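Local coordinates for putative alpha-L-fucosidase (Bacteroides thetaiotaomicron VPI-5482, PDB 3GZA), which probably hydrolyses alpha-L-fucosidic bonds, as a putative exported member of glycoside hydrolase family 29, at residues 59-62 with 63-66; 66-70 with 71-75; 329-332 with 333-336; 338-341 with 342-346. All coordinates share one frame; numbering follows the deposited sequence.

Interaction 1: residues 59-62 with 63-66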
ATOM      1  N   LEU A  59      -7.347 -18.951  14.076  1.00 26.07           N
ATOM      2  CA  LEU A  59      -6.182 -18.305  14.722  1.00 25.79           C
ATOM      3  C   LEU A  59      -6.302 -18.344  16.214  1.00 26.96           C
ATOM      4  O   LEU A  59      -7.327 -17.942  16.779  1.00 26.49           O
ATOM      5  CB  LEU A  59      -6.067 -16.862  14.272  1.00 27.04           C
ATOM      6  CG  LEU A  59      -4.863 -16.166  14.937  1.00 28.29           C
ATOM      7  CD1 LEU A  59      -3.617 -16.640  14.272  1.00 31.16           C
ATOM      8  CD2 LEU A  59      -4.908 -14.626  14.851  1.00 30.08           C
ATOM      9  N   ASN A  60      -5.226 -18.788  16.871  1.00 27.66           N
ATOM     10  CA  ASN A  60      -5.161 -18.780  18.321  1.00 27.35           C
ATOM     11  C   ASN A  60      -3.702 -18.643  18.757  1.00 26.54           C
ATOM     12  O   ASN A  60      -2.976 -19.626  18.858  1.00 26.66           O
ATOM     13  CB  ASN A  60      -5.777 -20.017  18.922  1.00 27.05           C
ATOM     14  CG  ASN A  60      -5.769 -19.969  20.441  1.00 29.71           C
ATOM     15  OD1 ASN A  60      -5.383 -18.957  21.024  1.00 32.08           O
ATOM     16  ND2 ASN A  60      -6.311 -21.017  21.081  1.00 36.52           N
ATOM     17  N   THR A  61      -3.240 -17.419  18.997  1.00 25.66           N
ATOM     18  CA  THR A  61      -1.853 -17.233  19.404  1.00 25.34           C
ATOM     19  C   THR A  61      -1.565 -17.823  20.784  1.00 24.85           C
ATOM     20  O   THR A  61      -0.373 -18.093  21.060  1.00 25.89           O
ATOM     21  CB  THR A  61      -1.429 -15.781  19.341  1.00 24.56           C
ATOM     22  OG1 THR A  61      -2.364 -15.028  20.085  1.00 25.42           O
ATOM     23  CG2 THR A  61      -1.386 -15.274  17.905  1.00 26.51           C
ATOM     24  N   ASP A  62      -2.588 -18.081  21.608  1.00 24.69           N
ATOM     25  CA  ASP A  62      -2.316 -18.763  22.874  1.00 23.66           C
ATOM     26  C   ASP A  62      -1.711 -20.130  22.528  1.00 25.11           C
ATOM     27  O   ASP A  62      -0.845 -20.592  23.240  1.00 25.96           O
ATOM     28  CB  ASP A  62      -3.553 -18.963  23.732  1.00 23.92           C
ATOM     29  CG  ASP A  62      -4.038 -17.711  24.438  1.00 23.40           C
ATOM     30  OD1 ASP A  62      -3.323 -16.703  24.451  1.00 26.15           O
ATOM     31  OD2 ASP A  62      -5.196 -17.798  25.006  1.00 25.80           O
ATOM     32  N   GLN A  63      -2.279 -20.820  21.516  1.00 25.72           N
ATOM     33  CA  GLN A  63      -1.818 -22.167  21.120  1.00 25.17           C
ATOM     34  C   GLN A  63      -0.378 -22.129  20.632  1.00 25.60           C
ATOM     35  O   GLN A  63       0.430 -23.043  20.932  1.00 25.83           O
ATOM     36  CB  GLN A  63      -2.810 -22.806  20.124  1.00 25.81           C
ATOM     37  CG  GLN A  63      -2.528 -24.248  19.744  1.00 25.11           C
ATOM     38  CD  GLN A  63      -1.654 -24.410  18.542  1.00 27.53           C
ATOM     39  OE1 GLN A  63      -1.311 -23.427  17.875  1.00 25.71           O
ATOM     40  NE2 GLN A  63      -1.267 -25.666  18.245  1.00 27.62           N
ATOM     41  N   TRP A  64      -0.044 -21.069  19.910  1.00 24.89           N
ATOM     42  CA  TRP A  64       1.347 -20.883  19.437  1.00 24.79           C
ATOM     43  C   TRP A  64       2.334 -20.781  20.617  1.00 26.25           C
ATOM     44  O   TRP A  64       3.362 -21.449  20.655  1.00 25.83           O
ATOM     45  CB  TRP A  64       1.457 -19.571  18.677  1.00 26.09           C
ATOM     46  CG  TRP A  64       0.681 -19.419  17.428  1.00 25.11           C
ATOM     47  CD1 TRP A  64      -0.363 -20.198  16.986  1.00 25.66           C
ATOM     48  CD2 TRP A  64       0.773 -18.338  16.530  1.00 26.42           C
ATOM     49  NE1 TRP A  64      -0.859 -19.664  15.807  1.00 26.45           N
ATOM     50  CE2 TRP A  64      -0.203 -18.508  15.532  1.00 26.57           C
ATOM     51  CE3 TRP A  64       1.629 -17.234  16.450  1.00 27.16           C
ATOM     52  CZ2 TRP A  64      -0.347 -17.609  14.447  1.00 28.84           C
ATOM     53  CZ3 TRP A  64       1.479 -16.340  15.380  1.00 27.96           C
ATOM     54  CH2 TRP A  64       0.500 -16.539  14.406  1.00 28.09           C
ATOM     55  N   VAL A  65       2.001 -19.924  21.580  1.00 25.91           N
ATOM     56  CA  VAL A  65       2.838 -19.660  22.704  1.00 26.31           C
ATOM     57  C   VAL A  65       2.945 -20.893  23.586  1.00 26.01           C
ATOM     58  O   VAL A  65       4.021 -21.243  24.059  1.00 25.24           O
ATOM     59  CB  VAL A  65       2.360 -18.409  23.468  1.00 26.80           C
ATOM     60  CG1 VAL A  65       3.145 -18.214  24.778  1.00 27.61           C
ATOM     61  CG2 VAL A  65       2.528 -17.188  22.561  1.00 25.31           C
ATOM     62  N   GLN A  66       1.852 -21.599  23.811  1.00 25.07           N
ATOM     63  CA  GLN A  66       1.945 -22.796  24.621  1.00 25.80           C
ATOM     64  C   GLN A  66       2.789 -23.849  23.963  1.00 26.13           C
ATOM     65  O   GLN A  66       3.487 -24.589  24.634  1.00 26.47           O
ATOM     66  CB  GLN A  66       0.554 -23.388  24.860  1.00 25.87           C
ATOM     67  CG  GLN A  66      -0.264 -22.559  25.828  1.00 29.24           C
ATOM     68  CD  GLN A  66      -1.676 -23.047  25.951  1.00 36.98           C
ATOM     69  OE1 GLN A  66      -2.495 -22.919  25.016  1.00 42.17           O
ATOM     70  NE2 GLN A  66      -1.977 -23.608  27.098  1.00 38.18           N
TER
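Thr61 and Trp64 are brought together by their first torsions. CG2 of Thr61 is anti to the carbonyl carbon, with OG1 at chi1 53°. CG of Trp64 is likewise anti to its own carbonyl carbon (chi1 -64°), which lays the indole back along the first turn. The place is the N-terminal end of helix 61-69, with Asn60 at the N-cap. This helix belongs to the TIM-barrel fold of the family. Asn60 OD1 accepts from Asp62 N at 3.0 Å, with the donor above the carbonyl plane. Asn60 O takes weak bonds from Gln63 N and Trp64 N. Regular helical bonding follows, with Val65 N giving to Thr61 O and Gln66 N to Asp62 O.

The polar ends are held from outside the turn. Thr61 OG1 and Asp62 OD1 both bond Ser117 OG, and Asp62 OD2 forms a salt bridge with Lys120; both partners lie on helix 110-121. Trp64 NE1 bonds Gly323 O, and Gln63 NE2 bonds Ile325 O, which ties the helix start to the loop after strand 312-317. The indole also meets the rings of Phe26 and Tyr28.

Leu59 CD1 comes obliquely to the benzene part of the indole, 3.4 Å from Trp64 CZ2. Thr61 CG2 makes a CH-pi contact over one face, 3.8 Å from the centroid of the six-membered ring of Trp64.

Interaction 2: residues 66-70 with 71-75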
ATOM      1  N   GLN A  66       1.852 -21.599  23.811  1.00 25.07           N
ATOM      2  CA  GLN A  66       1.945 -22.796  24.621  1.00 25.80           C
ATOM      3  C   GLN A  66       2.789 -23.849  23.963  1.00 26.13           C
ATOM      4  O   GLN A  66       3.487 -24.589  24.634  1.00 26.47           O
ATOM      5  CB  GLN A  66       0.554 -23.388  24.860  1.00 25.87           C
ATOM      6  CG  GLN A  66      -0.264 -22.559  25.828  1.00 29.24           C
ATOM      7  CD  GLN A  66      -1.676 -23.047  25.951  1.00 36.98           C
ATOM      8  OE1 GLN A  66      -2.495 -22.919  25.016  1.00 42.17           O
ATOM      9  NE2 GLN A  66      -1.977 -23.608  27.098  1.00 38.18           N
ATOM     10  N   ALA A  67       2.716 -23.929  22.642  1.00 26.54           N
ATOM     11  CA  ALA A  67       3.495 -24.928  21.915  1.00 26.73           C
ATOM     12  C   ALA A  67       4.994 -24.660  22.099  1.00 26.09           C
ATOM     13  O   ALA A  67       5.755 -25.565  22.394  1.00 27.36           O
ATOM     14  CB  ALA A  67       3.159 -24.937  20.425  1.00 27.10           C
ATOM     15  N   ALA A  68       5.395 -23.397  22.002  1.00 26.09           N
ATOM     16  CA  ALA A  68       6.817 -22.983  22.168  1.00 25.08           C
ATOM     17  C   ALA A  68       7.269 -23.184  23.626  1.00 26.39           C
ATOM     18  O   ALA A  68       8.381 -23.626  23.931  1.00 26.31           O
ATOM     19  CB  ALA A  68       6.939 -21.550  21.759  1.00 25.72           C
ATOM     20  N   LYS A  69       6.396 -22.823  24.551  1.00 25.55           N
ATOM     21  CA  LYS A  69       6.707 -22.953  25.937  1.00 25.41           C
ATOM     22  C   LYS A  69       7.023 -24.384  26.298  1.00 25.57           C
ATOM     23  O   LYS A  69       7.913 -24.642  27.102  1.00 26.42           O
ATOM     24  CB  LYS A  69       5.546 -22.428  26.800  1.00 25.46           C
ATOM     25  CG  LYS A  69       5.767 -22.560  28.285  1.00 25.00           C
ATOM     26  CD  LYS A  69       4.677 -21.846  29.074  1.00 24.90           C
ATOM     27  CE  LYS A  69       4.967 -21.859  30.572  1.00 28.07           C
ATOM     28  NZ  LYS A  69       3.869 -21.264  31.374  1.00 30.42           N
ATOM     29  N   ALA A  70       6.314 -25.319  25.675  1.00 25.29           N
ATOM     30  CA  ALA A  70       6.517 -26.750  25.989  1.00 25.69           C
ATOM     31  C   ALA A  70       7.910 -27.257  25.636  1.00 26.51           C
ATOM     32  O   ALA A  70       8.326 -28.313  26.120  1.00 25.48           O
ATOM     33  CB  ALA A  70       5.454 -27.611  25.309  1.00 26.03           C
ATOM     34  N   ALA A  71       8.598 -26.536  24.751  1.00 25.70           N
ATOM     35  CA  ALA A  71       9.967 -26.903  24.362  1.00 25.54           C
ATOM     36  C   ALA A  71      11.024 -26.352  25.296  1.00 26.74           C
ATOM     37  O   ALA A  71      12.159 -26.795  25.271  1.00 26.99           O
ATOM     38  CB  ALA A  71      10.226 -26.470  22.911  1.00 25.53           C
ATOM     39  N   GLY A  72      10.632 -25.418  26.153  1.00 25.68           N
ATOM     40  CA  GLY A  72      11.564 -24.686  26.977  1.00 26.34           C
ATOM     41  C   GLY A  72      11.776 -23.232  26.560  1.00 26.12           C
ATOM     42  O   GLY A  72      12.571 -22.553  27.199  1.00 26.52           O
ATOM     43  N   CYS A  73      11.071 -22.751  25.542  1.00 25.61           N
ATOM     44  CA  CYS A  73      11.227 -21.360  25.075  1.00 25.72           C
ATOM     45  C   CYS A  73      10.776 -20.368  26.140  1.00 25.24           C
ATOM     46  O   CYS A  73       9.734 -20.570  26.795  1.00 26.42           O
ATOM     47  CB  CYS A  73      10.395 -21.132  23.806  1.00 26.05           C
ATOM     48  SG  CYS A  73      10.964 -22.222  22.482  1.00 26.63           S
ATOM     49  N   LYS A  74      11.604 -19.337  26.344  1.00 24.84           N
ATOM     50  CA  LYS A  74      11.355 -18.295  27.336  1.00 24.74           C
ATOM     51  C   LYS A  74      10.946 -16.972  26.694  1.00 24.73           C
ATOM     52  O   LYS A  74      10.553 -16.025  27.401  1.00 26.42           O
ATOM     53  CB  LYS A  74      12.546 -18.121  28.299  1.00 24.15           C
ATOM     54  CG  LYS A  74      12.875 -19.379  29.070  1.00 27.46           C
ATOM     55  CD  LYS A  74      11.727 -19.820  29.959  1.00 32.51           C
ATOM     56  CE  LYS A  74      12.095 -21.071  30.762  1.00 38.04           C
ATOM     57  NZ  LYS A  74      13.246 -20.828  31.626  1.00 40.82           N
ATOM     58  N   PHE A  75      11.185 -16.867  25.389  1.00 25.09           N
ATOM     59  CA  PHE A  75      10.793 -15.684  24.628  1.00 25.45           C
ATOM     60  C   PHE A  75      10.231 -16.152  23.316  1.00 25.67           C
ATOM     61  O   PHE A  75      10.505 -17.288  22.873  1.00 25.78           O
ATOM     62  CB  PHE A  75      11.936 -14.687  24.426  1.00 25.44           C
ATOM     63  CG  PHE A  75      13.067 -15.216  23.624  1.00 24.14           C
ATOM     64  CD1 PHE A  75      14.165 -15.769  24.272  1.00 26.11           C
ATOM     65  CD2 PHE A  75      13.144 -15.024  22.269  1.00 26.54           C
ATOM     66  CE1 PHE A  75      15.242 -16.224  23.562  1.00 26.61           C
ATOM     67  CE2 PHE A  75      14.215 -15.468  21.549  1.00 28.32           C
ATOM     68  CZ  PHE A  75      15.306 -16.043  22.213  1.00 25.82           C
TER
HETATM   69  O   HOH W   1       9.357 -22.695  28.585  1.00 21.22           O
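Ala68 O accepts two backbone bonds, from opposite faces of its carbonyl plane. Ala71 N gives to Ala68 O at 3.0 Å, from well above the plane. Cys73 N gives to Ala68 O at 3.3 Å, from the other face and less tilted. The next carbonyl, Lys69 O, takes Gly72 N at 3.0 Å. It also accepts from a water at 2.8 Å, and this water donates to Cys73 O as well. Thus the water joins the last turn of the helix to the outgoing chain.

The bonds from Cys73 N and Gly72 N make a Schellman motif at the C-terminal end of helix 61-69, with a type I turn from Lys69 to Gly72. Gly72 has a positive phi of 107°, a backbone shape suited to a residue with no side chain. The chain then leaves for strand 75-79, in the helix-to-strand step of the barrel.

Cys73 is the main side chain folded back on the turn. Its CB lies against Ala68 O, and chi1 of -61°, with SG beside the backbone N, brings SG there too. Ala68 CB and Cys73 CB touch at 4.0 Å, and both side chains also reach Ala24 of strand 22-26. Lys69 is fully extended, and its NZ bonds Tyr121 O.

Interaction 3: residues 329-332 with 333-336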
ATOM      1  N   ASP A 329       4.066 -30.739  15.041  1.00 24.30           N
ATOM      2  CA  ASP A 329       5.074 -29.794  15.474  1.00 24.01           C
ATOM      3  C   ASP A 329       4.988 -29.573  16.983  1.00 24.45           C
ATOM      4  O   ASP A 329       5.967 -29.588  17.699  1.00 23.69           O
ATOM      5  CB  ASP A 329       4.896 -28.489  14.731  1.00 24.32           C
ATOM      6  CG  ASP A 329       5.089 -28.624  13.233  1.00 24.60           C
ATOM      7  OD1 ASP A 329       4.422 -29.480  12.589  1.00 26.44           O
ATOM      8  OD2 ASP A 329       5.932 -27.828  12.726  1.00 29.88           O
ATOM      9  N   ALA A 330       3.779 -29.299  17.455  1.00 24.12           N
ATOM     10  CA  ALA A 330       3.535 -29.073  18.894  1.00 25.52           C
ATOM     11  C   ALA A 330       3.943 -30.274  19.736  1.00 25.09           C
ATOM     12  O   ALA A 330       4.531 -30.135  20.826  1.00 25.36           O
ATOM     13  CB  ALA A 330       2.043 -28.750  19.119  1.00 25.84           C
ATOM     14  N   GLN A 331       3.650 -31.464  19.244  1.00 24.40           N
ATOM     15  CA  GLN A 331       4.008 -32.668  19.988  1.00 25.14           C
ATOM     16  C   GLN A 331       5.528 -32.781  20.058  1.00 24.29           C
ATOM     17  O   GLN A 331       6.055 -33.117  21.085  1.00 24.51           O
ATOM     18  CB  GLN A 331       3.367 -33.897  19.376  1.00 26.13           C
ATOM     19  CG  GLN A 331       3.794 -35.222  19.944  1.00 25.92           C
ATOM     20  CD  GLN A 331       3.521 -35.363  21.442  1.00 27.95           C
ATOM     21  OE1 GLN A 331       2.581 -34.767  21.993  1.00 30.55           O
ATOM     22  NE2 GLN A 331       4.339 -36.172  22.101  1.00 29.45           N
ATOM     23  N   ARG A 332       6.217 -32.551  18.946  1.00 23.62           N
ATOM     24  CA  ARG A 332       7.689 -32.647  18.920  1.00 24.07           C
ATOM     25  C   ARG A 332       8.340 -31.645  19.866  1.00 24.39           C
ATOM     26  O   ARG A 332       9.355 -31.932  20.497  1.00 24.24           O
ATOM     27  CB  ARG A 332       8.231 -32.418  17.505  1.00 24.33           C
ATOM     28  CG  ARG A 332       9.728 -32.551  17.347  1.00 25.85           C
ATOM     29  CD  ARG A 332      10.279 -33.937  17.820  1.00 25.84           C
ATOM     30  NE  ARG A 332       9.448 -35.110  17.486  1.00 24.71           N
ATOM     31  CZ  ARG A 332       9.383 -35.684  16.286  1.00 24.99           C
ATOM     32  NH1 ARG A 332      10.047 -35.189  15.252  1.00 24.55           N
ATOM     33  NH2 ARG A 332       8.584 -36.702  16.088  1.00 24.37           N
ATOM     34  N   LEU A 333       7.797 -30.439  19.886  1.00 24.61           N
ATOM     35  CA  LEU A 333       8.229 -29.408  20.803  1.00 24.51           C
ATOM     36  C   LEU A 333       8.079 -29.858  22.250  1.00 24.34           C
ATOM     37  O   LEU A 333       8.997 -29.660  23.051  1.00 24.27           O
ATOM     38  CB  LEU A 333       7.470 -28.109  20.543  1.00 25.25           C
ATOM     39  CG  LEU A 333       7.850 -27.390  19.249  1.00 24.73           C
ATOM     40  CD1 LEU A 333       6.814 -26.313  18.861  1.00 26.17           C
ATOM     41  CD2 LEU A 333       9.282 -26.772  19.269  1.00 27.02           C
ATOM     42  N   LYS A 334       6.941 -30.450  22.580  1.00 25.15           N
ATOM     43  CA  LYS A 334       6.725 -30.948  23.936  1.00 25.09           C
ATOM     44  C   LYS A 334       7.755 -32.021  24.251  1.00 25.18           C
ATOM     45  O   LYS A 334       8.347 -32.060  25.350  1.00 24.72           O
ATOM     46  CB  LYS A 334       5.311 -31.487  24.082  1.00 24.93           C
ATOM     47  CG  LYS A 334       5.063 -32.115  25.453  1.00 25.45           C
ATOM     48  CD  LYS A 334       3.719 -32.782  25.436  1.00 27.27           C
ATOM     49  CE  LYS A 334       3.327 -33.343  26.782  1.00 30.93           C
ATOM     50  NZ  LYS A 334       4.136 -34.524  27.139  1.00 31.17           N
ATOM     51  N   GLU A 335       7.969 -32.933  23.301  1.00 24.77           N
ATOM     52  CA  GLU A 335       8.956 -33.983  23.495  1.00 24.10           C
ATOM     53  C   GLU A 335      10.363 -33.392  23.790  1.00 23.96           C
ATOM     54  O   GLU A 335      11.106 -33.942  24.616  1.00 22.94           O
ATOM     55  CB  GLU A 335       9.016 -34.907  22.282  1.00 25.24           C
ATOM     56  CG  GLU A 335       7.770 -35.764  22.063  1.00 24.65           C
ATOM     57  CD  GLU A 335       7.716 -36.455  20.739  1.00 26.08           C
ATOM     58  OE1 GLU A 335       8.649 -36.294  19.926  1.00 25.48           O
ATOM     59  OE2 GLU A 335       6.691 -37.170  20.508  1.00 26.21           O
HETATM   60  N   MSE A 336      10.732 -32.316  23.097  1.00 23.67           N
HETATM   61  CA  MSE A 336      12.035 -31.644  23.301  1.00 22.81           C
HETATM   62  C   MSE A 336      12.168 -31.094  24.724  1.00 24.15           C
HETATM   63  O   MSE A 336      13.140 -31.356  25.414  1.00 24.37           O
HETATM   64  CB  MSE A 336      12.218 -30.535  22.299  1.00 23.27           C
HETATM   65  CG  MSE A 336      13.575 -29.922  22.362  1.00 22.15           C
HETATM   66 SE   MSE A 336      13.808 -28.521  21.111  0.75 24.31          SE
HETATM   67  CE  MSE A 336      15.638 -28.139  21.355  1.00 23.61           C
TER
HETATM   68  O   HOH W   2       4.814 -36.678  24.962  1.00 36.32           O
HETATM   69  O   HOH W   3       6.252 -37.238  17.850  1.00 18.02           O
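Arg332 and Glu335 form a salt bridge one turn apart on helix 327-344, with NE of Arg332 2.8 Å from OE1 of Glu335. The oxygen lies near the guanidinium plane, at its edge. NE meets the syn side of OE1, though clearly out of the carboxylate plane. Arg332 starts with CG anti to the backbone N (chi1 -177°), then bends at chi2 and chi3, which folds its end toward Glu335. The guanidinium and carboxylate planes are 22° apart. Two more salt bridges lead outward: Asp329 OD1 pairs with Arg275, and Lys334 NZ with Asp338, one turn on.

The other carboxylate oxygen is held by an amide. Gln331 NE2 gives a nearly straight bond to Glu335 OE2 at 3.0 Å, on the anti side of that oxygen. Here the amide and carboxylate planes are steeply turned, 75° apart. Glu335 is therefore gripped by residues three and four positions earlier, which should limit its rotation.

Two waters extend the polar surface. One accepts from Arg332 NH2 and donates to Glu335 OE2 at 2.7 Å, closing a ring beside the salt bridge. The other accepts from Gln331 NE2 and Lys334 NZ.

Regular i to i+4 backbone bonds run beneath, from Leu333 N to Asp329 O through Met336 N to Arg332 O.

The apolar side faces the barrel. Leu333 packs on Leu315 and Leu317 of strand 312-317. Selenomethionine Met336 reaches Leu313 and Leu315 of the same strand, and also Leu299 of helix 296-304.

Interaction 4: residues 338-341 with 342-346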
ATOM      1  N   ASP A 338      10.383 -31.992  27.329  1.00 24.42           N
ATOM      2  CA  ASP A 338      10.365 -33.121  28.269  1.00 23.29           C
ATOM      3  C   ASP A 338      11.732 -33.823  28.377  1.00 23.78           C
ATOM      4  O   ASP A 338      12.137 -34.254  29.477  1.00 24.40           O
ATOM      5  CB  ASP A 338       9.320 -34.151  27.820  1.00 24.04           C
ATOM      6  CG  ASP A 338       7.891 -33.677  28.009  1.00 26.52           C
ATOM      7  OD1 ASP A 338       7.649 -32.619  28.653  1.00 27.40           O
ATOM      8  OD2 ASP A 338       7.001 -34.379  27.465  1.00 27.54           O
ATOM      9  N   GLU A 339      12.455 -33.886  27.249  1.00 24.16           N
ATOM     10  CA  GLU A 339      13.706 -34.586  27.193  1.00 25.03           C
ATOM     11  C   GLU A 339      14.815 -33.713  27.802  1.00 24.82           C
ATOM     12  O   GLU A 339      15.698 -34.221  28.485  1.00 25.25           O
ATOM     13  CB  GLU A 339      13.999 -35.065  25.790  1.00 25.50           C
ATOM     14  CG  GLU A 339      15.306 -35.780  25.657  1.00 26.14           C
ATOM     15  CD  GLU A 339      15.398 -37.091  26.405  1.00 27.20           C
ATOM     16  OE1 GLU A 339      14.378 -37.603  26.903  1.00 26.74           O
ATOM     17  OE2 GLU A 339      16.519 -37.619  26.522  1.00 28.43           O
ATOM     18  N   ILE A 340      14.749 -32.407  27.610  1.00 24.71           N
ATOM     19  CA  ILE A 340      15.697 -31.512  28.275  1.00 24.79           C
ATOM     20  C   ILE A 340      15.535 -31.666  29.767  1.00 25.28           C
ATOM     21  O   ILE A 340      16.531 -31.783  30.500  1.00 24.98           O
ATOM     22  CB  ILE A 340      15.489 -30.050  27.880  1.00 26.09           C
ATOM     23  CG1 ILE A 340      15.883 -29.857  26.409  1.00 24.63           C
ATOM     24  CG2 ILE A 340      16.339 -29.131  28.738  1.00 27.53           C
ATOM     25  CD1 ILE A 340      15.325 -28.516  25.799  1.00 27.80           C
ATOM     26  N   ASN A 341      14.284 -31.694  30.235  1.00 25.48           N
ATOM     27  CA  ASN A 341      14.046 -31.894  31.662  1.00 26.25           C
ATOM     28  C   ASN A 341      14.489 -33.258  32.149  1.00 26.29           C
ATOM     29  O   ASN A 341      15.099 -33.370  33.226  1.00 26.58           O
ATOM     30  CB  ASN A 341      12.594 -31.645  32.005  1.00 26.83           C
ATOM     31  CG  ASN A 341      12.234 -30.166  31.947  1.00 32.59           C
ATOM     32  OD1 ASN A 341      13.109 -29.298  32.114  1.00 39.02           O
ATOM     33  ND2 ASN A 341      10.948 -29.868  31.748  1.00 38.07           N
ATOM     34  N   ARG A 342      14.198 -34.294  31.367  1.00 25.48           N
ATOM     35  CA  ARG A 342      14.620 -35.631  31.756  1.00 26.04           C
ATOM     36  C   ARG A 342      16.143 -35.735  31.949  1.00 26.30           C
ATOM     37  O   ARG A 342      16.631 -36.356  32.919  1.00 26.98           O
ATOM     38  CB  ARG A 342      14.189 -36.658  30.722  1.00 26.98           C
ATOM     39  CG  ARG A 342      14.285 -38.069  31.258  1.00 27.81           C
ATOM     40  CD  ARG A 342      14.014 -39.099  30.179  1.00 28.51           C
ATOM     41  NE  ARG A 342      15.092 -39.140  29.195  1.00 28.34           N
ATOM     42  CZ  ARG A 342      16.248 -39.777  29.343  1.00 32.29           C
ATOM     43  NH1 ARG A 342      16.509 -40.511  30.421  1.00 32.11           N
ATOM     44  NH2 ARG A 342      17.155 -39.704  28.373  1.00 32.10           N
ATOM     45  N   ARG A 343      16.898 -35.134  31.036  1.00 26.17           N
ATOM     46  CA  ARG A 343      18.345 -35.235  31.111  1.00 26.34           C
ATOM     47  C   ARG A 343      18.968 -34.342  32.170  1.00 27.19           C
ATOM     48  O   ARG A 343      19.829 -34.810  32.936  1.00 27.76           O
ATOM     49  CB  ARG A 343      18.999 -34.869  29.777  1.00 26.54           C
ATOM     50  CG  ARG A 343      18.581 -35.754  28.646  1.00 25.92           C
ATOM     51  CD  ARG A 343      19.388 -35.463  27.418  1.00 26.74           C
ATOM     52  NE  ARG A 343      18.931 -36.267  26.294  1.00 24.37           N
ATOM     53  CZ  ARG A 343      19.526 -36.291  25.109  1.00 28.59           C
ATOM     54  NH1 ARG A 343      20.600 -35.574  24.878  1.00 29.81           N
ATOM     55  NH2 ARG A 343      19.033 -37.049  24.143  1.00 31.49           N
ATOM     56  N   PHE A 344      18.495 -33.101  32.262  1.00 27.05           N
ATOM     57  CA  PHE A 344      19.216 -32.115  33.010  1.00 28.17           C
ATOM     58  C   PHE A 344      18.523 -31.437  34.175  1.00 29.59           C
ATOM     59  O   PHE A 344      19.151 -30.615  34.808  1.00 29.52           O
ATOM     60  CB  PHE A 344      19.748 -31.040  32.038  1.00 28.81           C
ATOM     61  CG  PHE A 344      20.534 -31.594  30.870  1.00 27.83           C
ATOM     62  CD1 PHE A 344      21.662 -32.359  31.090  1.00 27.85           C
ATOM     63  CD2 PHE A 344      20.152 -31.335  29.563  1.00 26.95           C
ATOM     64  CE1 PHE A 344      22.398 -32.873  30.014  1.00 26.62           C
ATOM     65  CE2 PHE A 344      20.858 -31.842  28.504  1.00 27.27           C
ATOM     66  CZ  PHE A 344      21.992 -32.610  28.741  1.00 27.42           C
ATOM     67  N   SER A 345      17.292 -31.789  34.529  1.00 30.16           N
ATOM     68  CA  SER A 345      16.642 -31.042  35.601  1.00 32.02           C
ATOM     69  C   SER A 345      17.072 -31.456  36.993  1.00 32.10           C
ATOM     70  O   SER A 345      17.087 -30.621  37.910  1.00 34.08           O
ATOM     71  CB  SER A 345      15.123 -31.105  35.498  1.00 31.69           C
ATOM     72  OG  SER A 345      14.658 -32.395  35.804  1.00 35.82           O
ATOM     73  N   SER A 346      17.489 -32.708  37.141  1.00 31.90           N
ATOM     74  CA  SER A 346      17.856 -33.232  38.442  0.50 31.56           C
ATOM     75  C   SER A 346      19.235 -33.880  38.427  1.00 30.90           C
ATOM     76  O   SER A 346      19.377 -35.025  38.075  1.00 30.79           O
ATOM     77  CB  SER A 346      16.776 -34.206  38.901  0.50 31.93           C
ATOM     78  OG  SER A 346      15.518 -33.532  38.952  0.50 33.21           O
TER
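Glu339 holds Arg342 and Arg343 in a salt-bridge network, the close-set part of this last stretch of helix 327-344. Arg342 grips the carboxylate side-on. Its NE gives to Glu339 OE1 at 2.9 Å, nearly straight, and its NH2 gives to Glu339 OE2, also at 2.9 Å, on the syn lone pair. Arg343 NE reaches the same OE2 of Glu339 at 2.8 Å, but on the anti side. The guanidinium of Arg343 stands almost square to the carboxylate (88°), while that of Arg342 is turned by 33°. Glu339 gets there with CG anti to the backbone N (chi1 179°) and a bend at chi2. Three bonds fix the carboxylate, and the two positive charges would probably favour its ionised form. Arg343 NH1 has a second carboxylate, that of Glu304, and Arg342 NH2 also bonds Lys443 O.

Asn341 and Ser345 lie on the solvent side. Even so, Asn341 O is well bonded, taking Ser345 N at 3.0 Å and Ser345 OG at 2.8 Å from opposite faces of its plane. The loose apolar touch is Ile340 CG2 with Phe344 CD2, at 4.5 Å.

Phe344 lies edge-to-face with Tyr370 and touches Ile372, both of strand 366-375. Glu339 and Arg343 rest on Met300, and Ile340 on Tyr303, of helix 296-304. The helix end thus sits between that helix and the C-terminal beta-sandwich.

Overall arrangement
Along the chain the order is 1, 2, 3, 4. Interactions 1 and 2 lie at the start and end of helix 61-69, centres 11 Å apart, and share Gln66. Interactions 3 and 4 follow each other on helix 327-344, centres 14 Å apart. The two helices pack together on the outside of the barrel. Interaction 2 touches interaction 3, where Ala71 CB is 3.4 Å from Leu333 O and Ala67 meets Ala330. It also touches interaction 4, through Ala71 O and Ile340 CD1. Interactions 1 and 4 are 24 Å apart between centres. The set therefore runs from the barrel wall toward the beta-sandwich, with helix 327-344 linking the two domains.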